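PDB 2WQK: 5'-nucleotidase SurE, which probably hydrolyses nucleoside 5'-monophosphates to nucleosides and phosphate, using one divalent metal cation per subunit. Local coordinates for residues 106-111 with 122-127; 158-163 with 226-231. One frame throughout, in Å; residues are numbered along the deposited sequence.

Contact 1: residues 106-111 with 122-127. With SO4 (sulfate ion), chain C.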
loop_
_atom_site.group_PDB
_atom_site.type_symbol
_atom_site.label_atom_id
_atom_site.label_comp_id
_atom_site.label_asym_id
_atom_site.label_seq_id
_atom_site.Cartn_x
_atom_site.Cartn_y
_atom_site.Cartn_z
ATOM N N SER A 106 2.263 16.962 3.796
ATOM C CA SER A 106 3.340 16.914 2.791
ATOM C C SER A 106 4.606 16.209 3.286
ATOM O O SER A 106 5.190 16.569 4.338
ATOM C CB SER A 106 3.743 18.342 2.455
ATOM O OG SER A 106 4.954 18.393 1.691
ATOM N N GLY A 107 5.058 15.242 2.513
ATOM C CA GLY A 107 6.331 14.581 2.766
ATOM C C GLY A 107 7.508 15.512 2.533
ATOM O O GLY A 107 8.532 15.417 3.218
ATOM N N THR A 108 7.386 16.373 1.524
ATOM C CA THR A 108 8.481 17.311 1.268
ATOM C C THR A 108 8.670 18.227 2.475
ATOM O O THR A 108 9.784 18.412 2.964
ATOM C CB THR A 108 8.205 18.149 -0.005
ATOM O OG1 THR A 108 8.030 17.256 -1.100
ATOM C CG2 THR A 108 9.368 19.143 -0.298
ATOM N N VAL A 109 7.570 18.771 2.978
ATOM C CA VAL A 109 7.651 19.659 4.128
ATOM C C VAL A 109 8.184 18.898 5.360
ATOM O O VAL A 109 8.996 19.402 6.107
ATOM C CB VAL A 109 6.303 20.365 4.412
ATOM C CG1 VAL A 109 6.412 21.239 5.644
ATOM C CG2 VAL A 109 5.898 21.191 3.219
ATOM N N SER A 110 7.725 17.670 5.556
ATOM C CA SER A 110 8.146 16.920 6.744
ATOM C C SER A 110 9.656 16.623 6.744
ATOM O O SER A 110 10.280 16.602 7.821
ATOM C CB SER A 110 7.322 15.638 6.900
ATOM O OG SER A 110 7.586 14.702 5.918
ATOM N N GLY A 111 10.248 16.473 5.551
ATOM C CA GLY A 111 11.721 16.331 5.491
ATOM C C GLY A 111 12.414 17.556 6.086
ATOM O O GLY A 111 13.367 17.440 6.872
ATOM N N SER A 122 16.554 24.540 7.935
ATOM C CA SER A 122 15.955 23.683 6.914
ATOM C C SER A 122 14.948 24.406 6.033
ATOM O O SER A 122 14.281 25.325 6.485
ATOM C CB SER A 122 15.335 22.423 7.508
ATOM O OG SER A 122 16.216 21.710 8.364
ATOM N N ILE A 123 14.848 23.953 4.783
ATOM C CA ILE A 123 13.988 24.571 3.776
ATOM C C ILE A 123 13.393 23.490 2.901
ATOM O O ILE A 123 14.091 22.562 2.481
ATOM C CB ILE A 123 14.799 25.519 2.829
ATOM C CG1 ILE A 123 15.655 26.499 3.607
ATOM C CG2 ILE A 123 13.876 26.211 1.896
ATOM C CD1 ILE A 123 16.600 27.353 2.701
ATOM N N ALA A 124 12.088 23.621 2.664
ATOM C CA ALA A 124 11.331 22.773 1.710
ATOM C C ALA A 124 11.091 23.611 0.435
ATOM O O ALA A 124 10.738 24.791 0.566
ATOM C CB ALA A 124 9.959 22.354 2.288
ATOM N N PHE A 125 11.238 22.985 -0.750
ATOM C CA PHE A 125 10.969 23.659 -2.016
ATOM C C PHE A 125 9.978 22.803 -2.797
ATOM O O PHE A 125 10.191 21.594 -2.975
ATOM C CB PHE A 125 12.263 23.696 -2.847
ATOM C CG PHE A 125 13.383 24.521 -2.231
ATOM C CD1 PHE A 125 13.362 25.907 -2.318
ATOM C CD2 PHE A 125 14.486 23.921 -1.642
ATOM C CE1 PHE A 125 14.396 26.672 -1.785
ATOM C CE2 PHE A 125 15.526 24.699 -1.120
ATOM C CZ PHE A 125 15.472 26.042 -1.196
ATOM N N SER A 126 8.935 23.460 -3.308
ATOM C CA SER A 126 7.895 22.812 -4.113
ATOM C C SER A 126 7.577 23.677 -5.330
ATOM O O SER A 126 7.592 24.891 -5.231
ATOM C CB SER A 126 6.625 22.634 -3.267
ATOM O OG SER A 126 6.916 21.835 -2.140
ATOM N N ALA A 127 7.311 23.001 -6.456
ATOM C CA ALA A 127 6.927 23.640 -7.726
ATOM C C ALA A 127 5.405 23.827 -7.832
ATOM O O ALA A 127 4.661 22.849 -7.741
ATOM C CB ALA A 127 7.420 22.767 -8.913
HETATM S S SO4 C . 4.616 15.656 -1.119
HETATM O O1 SO4 C . 3.849 15.976 -2.322
HETATM O O2 SO4 C . 5.698 14.705 -1.528
HETATM O O3 SO4 C . 5.256 16.809 -0.598
HETATM O O4 SO4 C . 3.765 15.008 -0.070
#
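Oxygen O3 of the sulfate is gripped three times at the start of helix 107-117, twice by Thr-108, the residue that also leans on strand 122-128. Thr-108 N gives a bond of 3.0 Å to O3, Thr-108 OG1 one of 2.9 Å, and Ser-106 OG one of 2.8 Å, while Gly-107 N holds O4. Helix and strand are the second half of the beta-alpha-beta unit 88-94, 107-117, 122-128, running nearly antiparallel at 162°. Ser-106 is the N-cap: its OG, while donating to the sulfate, accepts from Val-109 N at 2.9 Å and 173°, an almost straight bond. The anion thus sits where the helix dipole would probably favour negative charge. The ion probably came from the crystallisation liquor, yet with a sodium ion about 5 Å from the Thr-108 side chain, its place is consistent with that of a substrate phosphate. Asn-98 ND2 also binds it, and Thr-108 OG1 makes a weak hydrogen bond to the metal ligand Asn-94.

Thr-108 splits its branches between site and core. With OG1 beside the backbone N (chi1 -58°) and turned to the sulfate, methyl CG2 reaches the strand, 3.7 Å from Phe-125 O. It also approaches Ser-126 OG, which is hydrogen-bonded to Asn-98 ND2. Two residues before Ser-126, on the same side of the strand, the Ala-124 methyl rests against the helix backbone, its CB 4.0 Å from Val-109 CA.

Contact 2: residues 158-163 with 226-231; sequences TYLNVN and VSVTPL
The Tyr-159 ring carries Leu-231 CB over one face, a CH-pi contact 4.2 Å from the ring centroid and 18° off its normal, while Leu-231 CD1 lies 3.8 Å from Tyr-159 CE1. Here strand 158-165 pairs antiparallel with 225-232 inside the mixed sheet. Tyr-159 CG stands between backbone N and carbonyl carbon (chi1 60°), which turns one face of the ring to Leu-231 CB; Val-109, Ala-112 and Met-113 of helix 107-117 also pack against it. Were the ring cut back to an alanine here, Leu-231 would probably lose the surface its CB rests on, and a gap would be likely to open against that helix.

Six backbone bonds join the strands, the straightest being Thr-229 N to Asn-161 O at 175°. The face bearing Leu-160, Val-162, Val-228 and Pro-230 is apolar, and Ile-244 and Leu-247 of the second subunit pack on it. Thr-158 lies alongside Pro-230, its CG2 a tight 3.5 Å from Pro-230 CB.

The other face turns polar beyond Leu-231. The backbone of Asn-98 accepts from Asn-161 ND2 and donates to Asn-163 OD1, and Thr-178 bonds Ser-227 OG and Thr-229 OG1. One water donates to Asn-161 O and accepts from Asn-163 ND2, 3.0 Å away.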
loop_
_atom_site.group_PDB
_atom_site.type_symbol
_atom_site.label_atom_id
_atom_site.label_comp_id
_atom_site.label_asym_id
_atom_site.label_seq_id
_atom_site.Cartn_x
_atom_site.Cartn_y
_atom_site.Cartn_z
ATOM N N THR A 158 11.875 28.008 13.635
ATOM C CA THR A 158 11.302 28.175 12.316
ATOM C C THR A 158 12.001 27.268 11.302
ATOM O O THR A 158 13.177 27.006 11.399
ATOM C CB THR A 158 11.505 29.677 11.871
ATOM O OG1 THR A 158 10.944 30.552 12.870
ATOM C CG2 THR A 158 10.870 29.979 10.520
ATOM N N TYR A 159 11.247 26.870 10.302
ATOM C CA TYR A 159 11.829 26.326 9.057
ATOM C C TYR A 159 11.029 26.917 7.911
ATOM O O TYR A 159 9.925 27.407 8.130
ATOM C CB TYR A 159 11.906 24.804 9.042
ATOM C CG TYR A 159 10.577 24.074 9.180
ATOM C CD1 TYR A 159 10.054 23.390 8.105
ATOM C CD2 TYR A 159 9.868 24.021 10.393
ATOM C CE1 TYR A 159 8.837 22.745 8.165
ATOM C CE2 TYR A 159 8.648 23.353 10.465
ATOM C CZ TYR A 159 8.145 22.716 9.357
ATOM O OH TYR A 159 6.942 22.050 9.412
ATOM N N LEU A 160 11.613 26.941 6.711
ATOM C CA LEU A 160 10.987 27.639 5.598
ATOM C C LEU A 160 10.284 26.686 4.634
ATOM O O LEU A 160 10.827 25.669 4.255
ATOM C CB LEU A 160 12.027 28.469 4.826
ATOM C CG LEU A 160 12.814 29.469 5.662
ATOM C CD1 LEU A 160 13.825 30.207 4.734
ATOM C CD2 LEU A 160 11.938 30.462 6.413
ATOM N N ASN A 161 9.114 27.129 4.183
ATOM C CA ASN A 161 8.333 26.455 3.178
ATOM C C ASN A 161 8.224 27.310 1.924
ATOM O O ASN A 161 7.678 28.396 1.981
ATOM C CB ASN A 161 6.921 26.104 3.650
ATOM C CG ASN A 161 6.234 25.203 2.666
ATOM O OD1 ASN A 161 6.839 24.226 2.173
ATOM N ND2 ASN A 161 4.969 25.537 2.321
ATOM N N VAL A 162 8.899 26.860 0.850
ATOM C CA VAL A 162 9.039 27.695 -0.367
ATOM C C VAL A 162 8.291 27.057 -1.513
ATOM O O VAL A 162 8.455 25.854 -1.764
ATOM C CB VAL A 162 10.531 27.866 -0.737
ATOM C CG1 VAL A 162 10.683 28.755 -1.985
ATOM C CG2 VAL A 162 11.322 28.444 0.447
ATOM N N ASN A 163 7.441 27.848 -2.194
ATOM C CA ASN A 163 6.767 27.385 -3.413
ATOM C C ASN A 163 7.178 28.331 -4.537
ATOM O O ASN A 163 7.176 29.557 -4.342
ATOM C CB ASN A 163 5.243 27.386 -3.259
ATOM C CG ASN A 163 4.758 26.186 -2.454
ATOM O OD1 ASN A 163 4.297 25.190 -3.030
ATOM N ND2 ASN A 163 4.861 26.286 -1.090
ATOM N N VAL A 226 7.594 33.990 -5.983
ATOM C CA VAL A 226 7.998 32.929 -5.060
ATOM C C VAL A 226 7.375 33.249 -3.702
ATOM O O VAL A 226 7.335 34.411 -3.269
ATOM C CB VAL A 226 9.518 32.854 -4.918
ATOM C CG1 VAL A 226 9.920 31.793 -3.883
ATOM C CG2 VAL A 226 10.128 32.534 -6.288
ATOM N N SER A 227 6.844 32.201 -3.051
ATOM C CA SER A 227 6.333 32.291 -1.694
ATOM C C SER A 227 7.323 31.658 -0.732
ATOM O O SER A 227 7.689 30.504 -0.926
ATOM C CB SER A 227 5.035 31.484 -1.600
ATOM O OG SER A 227 4.652 31.267 -0.256
ATOM N N VAL A 228 7.665 32.386 0.327
ATOM C CA VAL A 228 8.473 31.823 1.419
ATOM C C VAL A 228 7.694 32.038 2.721
ATOM O O VAL A 228 7.532 33.162 3.155
ATOM C CB VAL A 228 9.861 32.487 1.532
ATOM C CG1 VAL A 228 10.643 31.846 2.673
ATOM C CG2 VAL A 228 10.654 32.464 0.183
ATOM N N THR A 229 7.225 30.932 3.338
ATOM C CA THR A 229 6.480 31.012 4.588
ATOM C C THR A 229 7.360 30.452 5.723
ATOM O O THR A 229 7.832 29.324 5.625
ATOM C CB THR A 229 5.212 30.146 4.547
ATOM O OG1 THR A 229 4.407 30.506 3.415
ATOM C CG2 THR A 229 4.397 30.266 5.876
ATOM N N PRO A 230 7.534 31.236 6.798
ATOM C CA PRO A 230 8.230 30.729 7.982
ATOM C C PRO A 230 7.197 29.942 8.801
ATOM O O PRO A 230 6.143 30.485 9.186
ATOM C CB PRO A 230 8.668 31.990 8.727
ATOM C CG PRO A 230 7.634 33.012 8.372
ATOM C CD PRO A 230 7.064 32.629 7.000
ATOM N N LEU A 231 7.499 28.677 9.039
ATOM C CA LEU A 231 6.603 27.783 9.795
ATOM C C LEU A 231 7.168 27.553 11.186
ATOM O O LEU A 231 8.387 27.379 11.367
ATOM C CB LEU A 231 6.524 26.427 9.096
ATOM C CG LEU A 231 5.971 26.385 7.666
ATOM C CD1 LEU A 231 6.010 24.968 7.047
ATOM C CD2 LEU A 231 4.531 26.961 7.665
HETATM O O HOH W 1 5.340 28.762 0.447
HETATM O O HOH W 2 3.570 28.125 2.386
#

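Along the chain the two contacts follow one another: contact 1 is complete before contact 2 begins, and neither encloses the other. Contact 1 closes a short loop, in which helix 107-117 runs back over the sheet and the chain returns in strand 122-128. Helix 135-152 then leads to strand 158-165, which lies parallel beside 122-128; Ala-124 O meets Val-162 N at 2.8 Å, a probable hydrogen bond. Contact 2 closes a much longer excursion of 62 residues, through the two-stranded sheet and helix 217-222, before strand 225-232 comes in antiparallel. Val-109 CG2 also packs against Asn-161 OD1, so the helix of contact 1 sits directly on the first strand of contact 2.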